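Local coordinates for protein transcription factor TAU subunit SFC1 (Schizosaccharomyces pombe, PDB 4BJI) that helps activate tRNA and 5S RNA genes as part of the TFIIIC tauA domain that binds boxA promoter DNA, this chain being the subunit's DNA-binding domain, at residues M17-P23 against F94-R99; L110-L114 against M182-F187; G122-H126 against L133-N137. All blocks are in the same frame, centred on the assembly; numbering follows the deposited sequence.

Contact 1 (M17-P23 against F94-R99); sequences MGVESVP and FGYDPR
R99 meets the backbone carbonyls of M17 and V19 through its guanidinium edge, tying two loops of the HTH-family region together while an Asx turn, D97 OD1 accepting from R99 N two residues on at 3.0 Å, shapes the second loop. R99 NH1 lies 2.8 Å from V19 O, on a lone pair in the carbonyl plane, and R99 NH2 reaches the same oxygen at 3.1 Å, an end-on grip. NH1 also donates to M17 O, but from 60° above that carbonyl's plane. The bent selenomethionine chain of M17 runs antiparallel to the arginine, SE 3.7 Å from R99 CD. Behind this shell D97 holds the guanidinium side-on: R99 NE is the second donor to D97 OD1 (2.9 Å, 171° at the hydrogen) and NH2 binds OD2, which fixes the plane's rotation. The bend at chi3 (-62°) folds R99 back over the turn toward this carboxylate. A leucine in its place would probably leave D97 without its countercharge and the M17 and V19 carbonyls without these donors. V22 CG1 packs on the carboxylate, 3.7 Å from D97 CG. G95 N donates to P23 O, and a water links V22 N to D97 OD2, 2.7 Å from that oxygen.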
HETATM    1  N   MSE A  17       9.953   5.471   9.556  1.00  9.78           N
HETATM    2  CA  MSE A  17       9.256   6.679   9.970  1.00  8.64           C
HETATM    3  C   MSE A  17      10.120   7.674  10.723  1.00 10.40           C
HETATM    4  O   MSE A  17       9.739   8.845  10.869  1.00 11.69           O
HETATM    5  CB  MSE A  17       8.046   6.330  10.830  1.00 11.07           C
HETATM    6  CG  MSE A  17       6.906   5.722   9.994  1.00 10.97           C
HETATM    7 SE   MSE A  17       6.012   7.022   8.839  1.00 12.35          SE
HETATM    8  CE  MSE A  17       5.138   8.007  10.237  1.00 18.54           C
ATOM      9  N   GLY A  18      11.253   7.214  11.214  1.00  9.76           N
ATOM     10  CA  GLY A  18      12.169   8.091  11.918  1.00 12.54           C
ATOM     11  C   GLY A  18      13.123   8.889  11.052  1.00 13.82           C
ATOM     12  O   GLY A  18      13.866   9.744  11.580  1.00 18.49           O
ATOM     13  N   VAL A  19      13.118   8.676   9.744  1.00 13.12           N
ATOM     14  CA  VAL A  19      14.110   9.321   8.857  1.00 14.87           C
ATOM     15  C   VAL A  19      13.897  10.838   8.863  1.00 13.67           C
ATOM     16  O   VAL A  19      12.770  11.317   8.801  1.00 14.44           O
ATOM     17  CB  VAL A  19      14.031   8.760   7.421  1.00 15.04           C
ATOM     18  CG1 VAL A  19      12.747   9.235   6.644  1.00 16.10           C
ATOM     19  CG2 VAL A  19      15.293   9.150   6.645  1.00 19.23           C
ATOM     20  N   GLU A  20      14.981  11.612   8.945  1.00 16.31           N
ATOM     21  CA  GLU A  20      14.810  13.064   9.020  1.00 20.07           C
ATOM     22  C   GLU A  20      14.199  13.647   7.734  1.00 15.92           C
ATOM     23  O   GLU A  20      13.195  14.369   7.773  1.00 21.60           O
ATOM     24  CB  GLU A  20      16.146  13.749   9.323  1.00 27.11           C
ATOM     25  CG  GLU A  20      15.980  15.224   9.637  1.00 48.48           C
ATOM     26  CD  GLU A  20      17.301  15.921   9.907  1.00 67.69           C
ATOM     27  OE1 GLU A  20      18.208  15.281  10.485  1.00 73.76           O
ATOM     28  OE2 GLU A  20      17.433  17.105   9.531  1.00 72.06           O
ATOM     29  N   SER A  21      14.799  13.320   6.609  1.00 16.90           N
ATOM     30  CA  SER A  21      14.354  13.798   5.307  0.51 19.28           C
ATOM     31  C   SER A  21      14.258  12.604   4.371  1.00 14.33           C
ATOM     32  O   SER A  21      15.153  11.756   4.356  1.00 17.89           O
ATOM     33  CB  SER A  21      15.358  14.807   4.741  0.51 26.29           C
ATOM     34  OG  SER A  21      15.587  15.868   5.650  0.51 29.86           O
ATOM     35  N   VAL A  22      13.192  12.526   3.589  1.00 12.48           N
ATOM     36  CA  VAL A  22      13.075  11.438   2.625  1.00 13.11           C
ATOM     37  C   VAL A  22      14.053  11.618   1.449  1.00 12.51           C
ATOM     38  O   VAL A  22      14.451  12.725   1.085  1.00 15.43           O
ATOM     39  CB  VAL A  22      11.635  11.254   2.098  1.00 10.75           C
ATOM     40  CG1 VAL A  22      10.691  11.041   3.256  1.00 12.45           C
ATOM     41  CG2 VAL A  22      11.222  12.448   1.244  1.00 13.36           C
ATOM     42  N   PRO A  23      14.427  10.503   0.816  1.00 13.64           N
ATOM     43  CA  PRO A  23      15.332  10.559  -0.321  1.00 14.89           C
ATOM     44  C   PRO A  23      14.818  11.455  -1.457  1.00 13.41           C
ATOM     45  O   PRO A  23      13.626  11.405  -1.783  1.00 13.52           O
ATOM     46  CB  PRO A  23      15.368   9.097  -0.784  1.00 16.13           C
ATOM     47  CG  PRO A  23      15.083   8.309   0.436  1.00 15.82           C
ATOM     48  CD  PRO A  23      14.047   9.122   1.172  1.00 14.97           C
ATOM     49  N   PHE A  94      10.643  10.005  -5.341  1.00  8.41           N
ATOM     50  CA  PHE A  94      11.643  10.839  -4.671  1.00  9.49           C
ATOM     51  C   PHE A  94      11.058  12.218  -4.353  1.00  8.85           C
ATOM     52  O   PHE A  94      10.311  12.793  -5.142  1.00 11.36           O
ATOM     53  CB  PHE A  94      12.887  11.001  -5.544  1.00  9.75           C
ATOM     54  CG  PHE A  94      13.702   9.728  -5.682  1.00 11.39           C
ATOM     55  CD1 PHE A  94      14.042   8.965  -4.581  1.00 11.18           C
ATOM     56  CD2 PHE A  94      14.166   9.304  -6.950  1.00 11.53           C
ATOM     57  CE1 PHE A  94      14.795   7.790  -4.711  1.00 10.81           C
ATOM     58  CE2 PHE A  94      14.931   8.138  -7.081  1.00 12.12           C
ATOM     59  CZ  PHE A  94      15.240   7.369  -5.955  1.00 12.09           C
ATOM     60  N   GLY A  95      11.391  12.691  -3.161  1.00 11.19           N
ATOM     61  CA  GLY A  95      11.038  14.025  -2.717  1.00 13.05           C
ATOM     62  C   GLY A  95       9.653  14.160  -2.121  1.00 13.39           C
ATOM     63  O   GLY A  95       9.375  15.196  -1.519  1.00 19.48           O
ATOM     64  N   TYR A  96       8.797  13.154  -2.273  1.00 10.08           N
ATOM     65  CA  TYR A  96       7.451  13.220  -1.702  1.00 10.19           C
ATOM     66  C   TYR A  96       7.503  12.595  -0.302  1.00  9.89           C
ATOM     67  O   TYR A  96       7.947  11.451  -0.154  1.00  9.94           O
ATOM     68  CB  TYR A  96       6.449  12.457  -2.561  1.00  9.55           C
ATOM     69  CG  TYR A  96       5.031  12.500  -2.027  1.00  9.80           C
ATOM     70  CD1 TYR A  96       4.255  13.636  -2.178  1.00 13.43           C
ATOM     71  CD2 TYR A  96       4.460  11.427  -1.384  1.00  9.19           C
ATOM     72  CE1 TYR A  96       2.954  13.690  -1.680  1.00 16.05           C
ATOM     73  CE2 TYR A  96       3.189  11.467  -0.904  1.00  9.07           C
ATOM     74  CZ  TYR A  96       2.441  12.600  -1.038  1.00 12.03           C
ATOM     75  OH  TYR A  96       1.156  12.616  -0.542  1.00 13.24           O
ATOM     76  N   ASP A  97       7.095  13.352   0.719  1.00  8.13           N
ATOM     77  CA  ASP A  97       7.074  12.872   2.108  1.00  7.46           C
ATOM     78  C   ASP A  97       5.625  12.722   2.556  1.00  8.88           C
ATOM     79  O   ASP A  97       4.955  13.702   2.878  1.00  9.11           O
ATOM     80  CB  ASP A  97       7.811  13.847   3.031  1.00 10.60           C
ATOM     81  CG  ASP A  97       8.022  13.287   4.419  1.00  9.66           C
ATOM     82  OD1 ASP A  97       7.350  12.302   4.792  1.00  9.37           O
ATOM     83  OD2 ASP A  97       8.912  13.823   5.125  1.00 10.18           O
ATOM     84  N   PRO A  98       5.119  11.484   2.589  1.00  7.20           N
ATOM     85  CA  PRO A  98       3.708  11.265   2.937  1.00  6.94           C
ATOM     86  C   PRO A  98       3.422  11.561   4.389  1.00  8.81           C
ATOM     87  O   PRO A  98       2.240  11.652   4.786  1.00  9.41           O
ATOM     88  CB  PRO A  98       3.497   9.789   2.608  1.00  8.10           C
ATOM     89  CG  PRO A  98       4.889   9.151   2.792  1.00  9.80           C
ATOM     90  CD  PRO A  98       5.838  10.236   2.254  1.00  9.57           C
ATOM     91  N   ARG A  99       4.464  11.764   5.201  1.00  9.45           N
ATOM     92  CA  ARG A  99       4.242  12.125   6.595  1.00  9.74           C
ATOM     93  C   ARG A  99       3.908  13.599   6.710  1.00 10.12           C
ATOM     94  O   ARG A  99       3.459  14.081   7.780  1.00 12.31           O
ATOM     95  CB  ARG A  99       5.515  11.871   7.433  1.00 10.37           C
ATOM     96  CG  ARG A  99       6.024  10.472   7.353  1.00 10.87           C
ATOM     97  CD  ARG A  99       7.414  10.353   7.963  1.00 13.83           C
ATOM     98  NE  ARG A  99       8.378  11.178   7.245  1.00 11.20           N
ATOM     99  CZ  ARG A  99       9.635  11.324   7.633  1.00 12.02           C
ATOM    100  NH1 ARG A  99      10.079  10.663   8.708  1.00 12.54           N
ATOM    101  NH2 ARG A  99      10.436  12.123   6.940  1.00 11.86           N
TER
HETATM  102  O   HOH W   1      11.284  14.730   4.071  1.00 16.00           O

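Contact 2 (L110-L114 against M182-F187); sequences LFFKL and MREKLF
With CG anti to the carbonyl carbon in both F112 (chi1 -61°) and L186 (chi1 -73°), the phenyl ring and the leucine branch are brought together between the 110-114 segment and helix 172-189 and cross at about a right angle. L186 CD1 then sits over one face of the F112 ring, 4.0 Å from its centroid and 23° off the normal, a CH-pi contact. M182, a selenomethionine, approaches the far end of the same ring: its CB is 3.5 Å from F112 CZ, and a bend at chi3 carries CE back beside CZ and CE1. Its selenium stands at the ring edge, 5.3 Å from the F112 centroid, in a Met-aromatic contact. L114 divides its two methyls between helix residues, CD1 lying 3.6 Å from L186 CB and CD2 meeting the edge of the F187 ring. M182 and L186, one helical turn apart, thus present adjoining side chains to F112, joining the helix to the end of strand 109-111. Both also touch Y140 of the partner strand 139-141 and F128, which extends the apolar layer. Contact across these segments is carried by aliphatic and aromatic groups and one selenium, so its cohesion probably comes from shape fit and dispersion rather than polar pairing.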
ATOM      1  N   LEU A 110      -1.863  -1.494   4.576  1.00  9.15           N
ATOM      2  CA  LEU A 110      -2.167  -2.404   5.680  1.00  9.90           C
ATOM      3  C   LEU A 110      -1.687  -3.791   5.301  1.00 10.06           C
ATOM      4  O   LEU A 110      -2.072  -4.313   4.243  1.00 10.32           O
ATOM      5  CB  LEU A 110      -3.655  -2.405   6.003  1.00 12.19           C
ATOM      6  CG  LEU A 110      -4.214  -1.101   6.570  1.00 14.67           C
ATOM      7  CD1 LEU A 110      -4.865  -0.337   5.496  1.00 17.37           C
ATOM      8  CD2 LEU A 110      -5.196  -1.437   7.644  1.00 16.78           C
ATOM      9  N   PHE A 111      -0.812  -4.360   6.133  1.00 11.71           N
ATOM     10  CA  PHE A 111      -0.216  -5.670   5.907  1.00 14.28           C
ATOM     11  C   PHE A 111      -0.928  -6.676   6.798  1.00 16.04           C
ATOM     12  O   PHE A 111      -1.251  -6.380   7.974  1.00 15.97           O
ATOM     13  CB  PHE A 111       1.288  -5.680   6.263  1.00 16.93           C
ATOM     14  CG  PHE A 111       1.886  -7.062   6.373  1.00 25.01           C
ATOM     15  CD1 PHE A 111       2.159  -7.812   5.244  1.00 33.83           C
ATOM     16  CD2 PHE A 111       2.189  -7.592   7.611  1.00 30.42           C
ATOM     17  CE1 PHE A 111       2.724  -9.080   5.354  1.00 39.19           C
ATOM     18  CE2 PHE A 111       2.747  -8.853   7.731  1.00 39.33           C
ATOM     19  CZ  PHE A 111       3.008  -9.596   6.601  1.00 38.37           C
ATOM     20  N   PHE A 112      -1.160  -7.864   6.259  1.00 14.81           N
ATOM     21  CA  PHE A 112      -1.825  -8.916   6.997  1.00 14.14           C
ATOM     22  C   PHE A 112      -0.963 -10.152   7.020  1.00 19.10           C
ATOM     23  O   PHE A 112      -0.487 -10.601   5.981  1.00 21.94           O
ATOM     24  CB  PHE A 112      -3.190  -9.206   6.385  1.00 14.06           C
ATOM     25  CG  PHE A 112      -4.092  -8.026   6.429  1.00 11.61           C
ATOM     26  CD1 PHE A 112      -4.080  -7.087   5.418  1.00 11.46           C
ATOM     27  CD2 PHE A 112      -4.881  -7.803   7.536  1.00 11.94           C
ATOM     28  CE1 PHE A 112      -4.860  -5.955   5.510  1.00  9.68           C
ATOM     29  CE2 PHE A 112      -5.664  -6.666   7.625  1.00 11.52           C
ATOM     30  CZ  PHE A 112      -5.654  -5.772   6.610  1.00  9.38           C
ATOM     31  N   LYS A 113      -0.749 -10.669   8.219  1.00 21.14           N
ATOM     32  CA  LYS A 113       0.093 -11.841   8.376  1.00 37.78           C
ATOM     33  C   LYS A 113      -0.795 -13.060   8.412  1.00 43.44           C
ATOM     34  O   LYS A 113      -1.133 -13.560   9.481  1.00 65.52           O
ATOM     35  CB  LYS A 113       0.919 -11.758   9.653  1.00 55.74           C
ATOM     36  CG  LYS A 113       1.863 -12.939   9.805  1.00 76.72           C
ATOM     37  CD  LYS A 113       2.697 -12.845  11.069  1.00 90.38           C
ATOM     38  CE  LYS A 113       3.569 -14.081  11.248  1.00 96.39           C
ATOM     39  NZ  LYS A 113       4.426 -13.986  12.462  1.00 99.87           N
ATOM     40  N   LEU A 114      -1.182 -13.533   7.238  1.00 38.91           N
ATOM     41  CA  LEU A 114      -2.054 -14.689   7.139  1.00 48.28           C
ATOM     42  C   LEU A 114      -1.462 -15.687   6.161  1.00 60.76           C
ATOM     43  O   LEU A 114      -0.565 -15.360   5.385  1.00 67.69           O
ATOM     44  CB  LEU A 114      -3.460 -14.287   6.688  1.00 50.44           C
ATOM     45  CG  LEU A 114      -4.292 -13.388   7.613  1.00 49.60           C
ATOM     46  CD1 LEU A 114      -5.617 -13.057   6.952  1.00 49.14           C
ATOM     47  CD2 LEU A 114      -4.543 -14.016   8.979  1.00 48.31           C
HETATM   48  N   MSE A 182     -10.992  -6.111   7.881  1.00  8.63           N
HETATM   49  CA  MSE A 182     -10.271  -6.666   6.733  1.00  8.51           C
HETATM   50  C   MSE A 182      -9.706  -8.053   7.063  1.00 10.54           C
HETATM   51  O   MSE A 182      -9.798  -8.990   6.247  1.00 11.59           O
HETATM   52  CB  MSE A 182      -9.160  -5.707   6.297  1.00  8.80           C
HETATM   53  CG  MSE A 182      -9.733  -4.386   5.751  1.00 10.16           C
HETATM   54 SE   MSE A 182      -8.392  -3.078   5.346  1.00  8.73          SE
HETATM   55  CE  MSE A 182      -7.639  -3.954   3.825  1.00 11.30           C
ATOM     56  N   ARG A 183      -9.091  -8.193   8.235  1.00 12.76           N
ATOM     57  CA  ARG A 183      -8.472  -9.465   8.611  1.00 13.56           C
ATOM     58  C   ARG A 183      -9.530 -10.560   8.663  1.00 17.52           C
ATOM     59  O   ARG A 183      -9.347 -11.653   8.136  1.00 14.89           O
ATOM     60  CB  ARG A 183      -7.783  -9.341   9.960  1.00 15.93           C
ATOM     61  CG  ARG A 183      -7.031 -10.608  10.342  1.00 18.39           C
ATOM     62  CD  ARG A 183      -6.502 -10.460  11.747  1.00 22.87           C
ATOM     63  NE  ARG A 183      -7.637 -10.341  12.654  1.00 35.28           N
ATOM     64  CZ  ARG A 183      -7.670  -9.586  13.748  1.00 56.76           C
ATOM     65  NH1 ARG A 183      -6.618  -8.861  14.109  1.00 60.30           N
ATOM     66  NH2 ARG A 183      -8.771  -9.560  14.487  1.00 60.00           N
ATOM     67  N   GLU A 184     -10.654 -10.260   9.290  1.00 13.21           N
ATOM     68  CA  GLU A 184     -11.734 -11.249   9.397  1.00 16.88           C
ATOM     69  C   GLU A 184     -12.219 -11.665   8.019  1.00 15.37           C
ATOM     70  O   GLU A 184     -12.394 -12.858   7.743  1.00 16.52           O
ATOM     71  CB  GLU A 184     -12.908 -10.681  10.176  1.00 15.64           C
ATOM     72  CG  GLU A 184     -13.984 -11.738  10.451  1.00 15.92           C
ATOM     73  CD  GLU A 184     -13.504 -12.795  11.443  1.00 18.51           C
ATOM     74  OE1 GLU A 184     -12.753 -12.446  12.398  1.00 19.90           O
ATOM     75  OE2 GLU A 184     -13.796 -13.980  11.218  1.00 21.47           O
ATOM     76  N   LYS A 185     -12.421 -10.703   7.122  1.00 12.36           N
ATOM     77  CA  LYS A 185     -12.881 -11.056   5.773  1.00 12.54           C
ATOM     78  C   LYS A 185     -11.812 -11.901   5.074  1.00 13.44           C
ATOM     79  O   LYS A 185     -12.133 -12.931   4.438  1.00 13.33           O
ATOM     80  CB  LYS A 185     -13.262  -9.814   4.984  1.00  9.73           C
ATOM     81  CG  LYS A 185     -14.504  -9.112   5.487  1.00 11.59           C
ATOM     82  CD  LYS A 185     -15.143  -8.247   4.427  1.00 13.81           C
ATOM     83  CE  LYS A 185     -16.404  -7.566   4.950  1.00 13.87           C
ATOM     84  NZ  LYS A 185     -17.143  -6.950   3.880  1.00 13.88           N
ATOM     85  N   LEU A 186     -10.544 -11.516   5.179  1.00 13.28           N
ATOM     86  CA  LEU A 186      -9.492 -12.338   4.572  1.00 15.40           C
ATOM     87  C   LEU A 186      -9.453 -13.782   5.100  1.00 20.84           C
ATOM     88  O   LEU A 186      -9.221 -14.725   4.323  1.00 21.24           O
ATOM     89  CB  LEU A 186      -8.134 -11.672   4.792  1.00 14.86           C
ATOM     90  CG  LEU A 186      -7.893 -10.443   3.940  1.00 14.76           C
ATOM     91  CD1 LEU A 186      -6.627  -9.753   4.429  1.00 16.70           C
ATOM     92  CD2 LEU A 186      -7.757 -10.809   2.473  1.00 17.30           C
ATOM     93  N   PHE A 187      -9.668 -13.966   6.400  1.00 17.14           N
ATOM     94  CA  PHE A 187      -9.638 -15.327   6.981  1.00 21.89           C
ATOM     95  C   PHE A 187     -10.519 -16.225   6.131  1.00 24.74           C
ATOM     96  O   PHE A 187     -10.202 -17.397   5.849  1.00 24.24           O
ATOM     97  CB  PHE A 187     -10.263 -15.387   8.377  1.00 26.47           C
ATOM     98  CG  PHE A 187      -9.420 -14.839   9.495  1.00 40.79           C
ATOM     99  CD1 PHE A 187      -8.044 -14.975   9.518  1.00 44.84           C
ATOM    100  CD2 PHE A 187     -10.048 -14.222  10.569  1.00 45.46           C
ATOM    101  CE1 PHE A 187      -7.305 -14.474  10.597  1.00 46.04           C
ATOM    102  CE2 PHE A 187      -9.321 -13.720  11.638  1.00 54.59           C
ATOM    103  CZ  PHE A 187      -7.948 -13.850  11.652  1.00 50.95           C
TER

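Contact 3 (G122-H126 against L133-N137); sequences GTKTH and LFPTN
G122, though poorly ordered, runs directly beside F134, its CA 3.1 Å from F134 O in a CA-H...O contact. At T123 the chain makes its main polar link. T123 N gives a weak bond to F134 O, whereas T123 O accepts from T136 N at 3.1 Å with the donor nearly along the C=O axis (170°). T136 OG1 adds a second bond to T123 O at 3.0 Å, tilted 32° from the carbonyl plane; its chi1 of 65° sets the hydroxyl between the backbone N and the carbonyl carbon, facing T123. On the same residue, T123 CG2 rests 3.8 Å from P135 CA, while T123 OG1 accepts from T125 N at 3.1 Å. That last bond defines an ST turn, which bends the chain through K124 in the loop region joining strands 109-111 and 139-141. K124 itself brings CA near T136 OG1, and its carbonyl is bonded by N61. T125 O comes 3.4 Å from N137 CB, and a water bridges T125 O, T123 O and N137 N, lying 2.8 Å from T125 O. At H126, CA lies beside N137 ND2, which donates to V139 O, while H126 ND1 is hydrogen-bonded to N61 ND2.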
ATOM      1  N   GLY A 122      -5.117 -18.368  -7.223  1.00 61.51           N
ATOM      2  CA  GLY A 122      -5.865 -17.266  -6.643  1.00 56.54           C
ATOM      3  C   GLY A 122      -5.666 -15.978  -7.417  1.00 60.02           C
ATOM      4  O   GLY A 122      -4.811 -15.912  -8.301  1.00 71.15           O
ATOM      5  N   THR A 123      -6.447 -14.952  -7.088  1.00 46.01           N
ATOM      6  CA  THR A 123      -6.336 -13.665  -7.774  1.00 40.83           C
ATOM      7  C   THR A 123      -5.133 -12.882  -7.271  1.00 42.40           C
ATOM      8  O   THR A 123      -4.775 -12.949  -6.087  1.00 34.88           O
ATOM      9  CB  THR A 123      -7.598 -12.790  -7.609  1.00 38.75           C
ATOM     10  OG1 THR A 123      -7.377 -11.513  -8.226  1.00 42.61           O
ATOM     11  CG2 THR A 123      -7.941 -12.590  -6.129  1.00 34.48           C
ATOM     12  N   LYS A 124      -4.506 -12.153  -8.193  1.00 34.62           N
ATOM     13  CA  LYS A 124      -3.327 -11.353  -7.896  1.00 37.11           C
ATOM     14  C   LYS A 124      -3.714  -9.906  -7.660  1.00 28.39           C
ATOM     15  O   LYS A 124      -2.859  -9.043  -7.601  1.00 17.96           O
ATOM     16  CB  LYS A 124      -2.353 -11.378  -9.082  1.00 53.53           C
ATOM     17  CG  LYS A 124      -1.561 -12.654  -9.287  1.00 65.24           C
ATOM     18  CD  LYS A 124      -0.627 -12.472 -10.483  1.00 74.70           C
ATOM     19  CE  LYS A 124       0.054 -13.766 -10.914  1.00 83.39           C
ATOM     20  NZ  LYS A 124       0.446 -13.729 -12.358  1.00 87.29           N
ATOM     21  N   THR A 125      -5.000  -9.633  -7.549  1.00 24.98           N
ATOM     22  CA  THR A 125      -5.441  -8.258  -7.476  1.00 13.00           C
ATOM     23  C   THR A 125      -4.896  -7.526  -6.219  1.00 15.65           C
ATOM     24  O   THR A 125      -4.725  -8.071  -5.099  1.00 17.18           O
ATOM     25  CB  THR A 125      -6.980  -8.147  -7.512  1.00 19.29           C
ATOM     26  OG1 THR A 125      -7.347  -6.778  -7.619  1.00 18.03           O
ATOM     27  CG2 THR A 125      -7.628  -8.726  -6.255  1.00 20.49           C
ATOM     28  N   HIS A 126      -4.658  -6.245  -6.422  1.00 11.40           N
ATOM     29  CA  HIS A 126      -4.311  -5.315  -5.343  1.00 10.78           C
ATOM     30  C   HIS A 126      -5.566  -4.699  -4.686  1.00  8.75           C
ATOM     31  O   HIS A 126      -5.474  -4.005  -3.688  1.00  9.30           O
ATOM     32  CB  HIS A 126      -3.451  -4.200  -5.925  1.00  9.60           C
ATOM     33  CG  HIS A 126      -4.124  -3.451  -7.033  1.00  8.97           C
ATOM     34  ND1 HIS A 126      -4.424  -4.035  -8.250  1.00 13.35           N
ATOM     35  CD2 HIS A 126      -4.585  -2.183  -7.102  1.00 10.44           C
ATOM     36  CE1 HIS A 126      -5.052  -3.156  -9.012  1.00 13.47           C
ATOM     37  NE2 HIS A 126      -5.140  -2.017  -8.346  1.00 12.94           N
ATOM     38  N   LEU A 133     -12.569 -14.527  -3.882  1.00 16.52           N
ATOM     39  CA  LEU A 133     -11.953 -15.625  -3.129  1.00 16.12           C
ATOM     40  C   LEU A 133     -10.460 -15.813  -3.433  1.00 17.40           C
ATOM     41  O   LEU A 133      -9.975 -15.446  -4.495  1.00 19.23           O
ATOM     42  CB  LEU A 133     -12.684 -16.931  -3.430  1.00 17.22           C
ATOM     43  CG  LEU A 133     -14.186 -16.934  -3.142  1.00 15.30           C
ATOM     44  CD1 LEU A 133     -14.771 -18.304  -3.569  1.00 16.92           C
ATOM     45  CD2 LEU A 133     -14.498 -16.618  -1.686  1.00 17.56           C
ATOM     46  N   PHE A 134      -9.753 -16.406  -2.475  1.00 18.08           N
ATOM     47  CA  PHE A 134      -8.366 -16.797  -2.657  1.00 19.29           C
ATOM     48  C   PHE A 134      -7.439 -15.662  -3.076  1.00 22.90           C
ATOM     49  O   PHE A 134      -6.631 -15.795  -3.998  1.00 23.33           O
ATOM     50  CB  PHE A 134      -8.280 -17.939  -3.699  1.00 21.42           C
ATOM     51  CG  PHE A 134      -9.244 -19.067  -3.440  1.00 26.39           C
ATOM     52  CD1 PHE A 134      -9.206 -19.767  -2.250  1.00 23.90           C
ATOM     53  CD2 PHE A 134     -10.184 -19.434  -4.395  1.00 32.12           C
ATOM     54  CE1 PHE A 134     -10.079 -20.803  -1.999  1.00 30.59           C
ATOM     55  CE2 PHE A 134     -11.069 -20.486  -4.149  1.00 26.99           C
ATOM     56  CZ  PHE A 134     -11.013 -21.160  -2.949  1.00 27.44           C
ATOM     57  N   PRO A 135      -7.548 -14.520  -2.393  1.00 20.00           N
ATOM     58  CA  PRO A 135      -6.589 -13.469  -2.695  1.00 20.15           C
ATOM     59  C   PRO A 135      -5.179 -13.892  -2.291  1.00 22.03           C
ATOM     60  O   PRO A 135      -5.006 -14.525  -1.260  1.00 24.46           O
ATOM     61  CB  PRO A 135      -7.096 -12.289  -1.855  1.00 18.23           C
ATOM     62  CG  PRO A 135      -7.775 -12.901  -0.706  1.00 17.23           C
ATOM     63  CD  PRO A 135      -8.446 -14.154  -1.294  1.00 17.60           C
ATOM     64  N   THR A 136      -4.199 -13.543  -3.103  1.00 19.40           N
ATOM     65  CA  THR A 136      -2.810 -13.833  -2.792  1.00 21.30           C
ATOM     66  C   THR A 136      -2.075 -12.613  -2.219  1.00 21.88           C
ATOM     67  O   THR A 136      -1.016 -12.745  -1.619  1.00 23.38           O
ATOM     68  CB  THR A 136      -2.051 -14.273  -4.048  1.00 26.71           C
ATOM     69  OG1 THR A 136      -1.984 -13.181  -4.980  1.00 30.92           O
ATOM     70  CG2 THR A 136      -2.731 -15.474  -4.707  1.00 32.55           C
ATOM     71  N   ASN A 137      -2.651 -11.427  -2.362  1.00 17.95           N
ATOM     72  CA  ASN A 137      -2.026 -10.218  -1.866  1.00 17.29           C
ATOM     73  C   ASN A 137      -2.171 -10.108  -0.363  1.00 15.07           C
ATOM     74  O   ASN A 137      -3.220 -10.462   0.189  1.00 17.47           O
ATOM     75  CB  ASN A 137      -2.729  -9.035  -2.520  1.00 20.14           C
ATOM     76  CG  ASN A 137      -2.034  -7.747  -2.272  1.00 19.07           C
ATOM     77  OD1 ASN A 137      -0.787  -7.696  -2.194  1.00 18.43           O
ATOM     78  ND2 ASN A 137      -2.822  -6.684  -2.123  1.00 15.46           N
TER
HETATM   79  O   HOH W   2      -5.091 -10.629  -4.065  1.00 21.95           O

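In the fold
Contact 1 closes first along the chain, tying the loop after strand 14-15 to the loop after strand 90-93, two strands of the four-stranded mixed sheet. Contact 2 follows and encloses contact 3, which falls within the connection between strands 109-111 and 139-141, the two-stranded antiparallel sheet. The centres of contacts 2 and 3 are about 12 Å apart, and the two touch where L186 CD2 packs on P135 CG at 3.8 Å; helix 172-189 thus meets both. Contact 1 stands on the opposite side of the chain's centre, its own centre about 27 Å and 30 Å from those of contacts 2 and 3. The contacts thus fall in two separate regions of the DNA-binding domain, one beside the mixed sheet, the other between the two-stranded sheet's connection and helix 172-189.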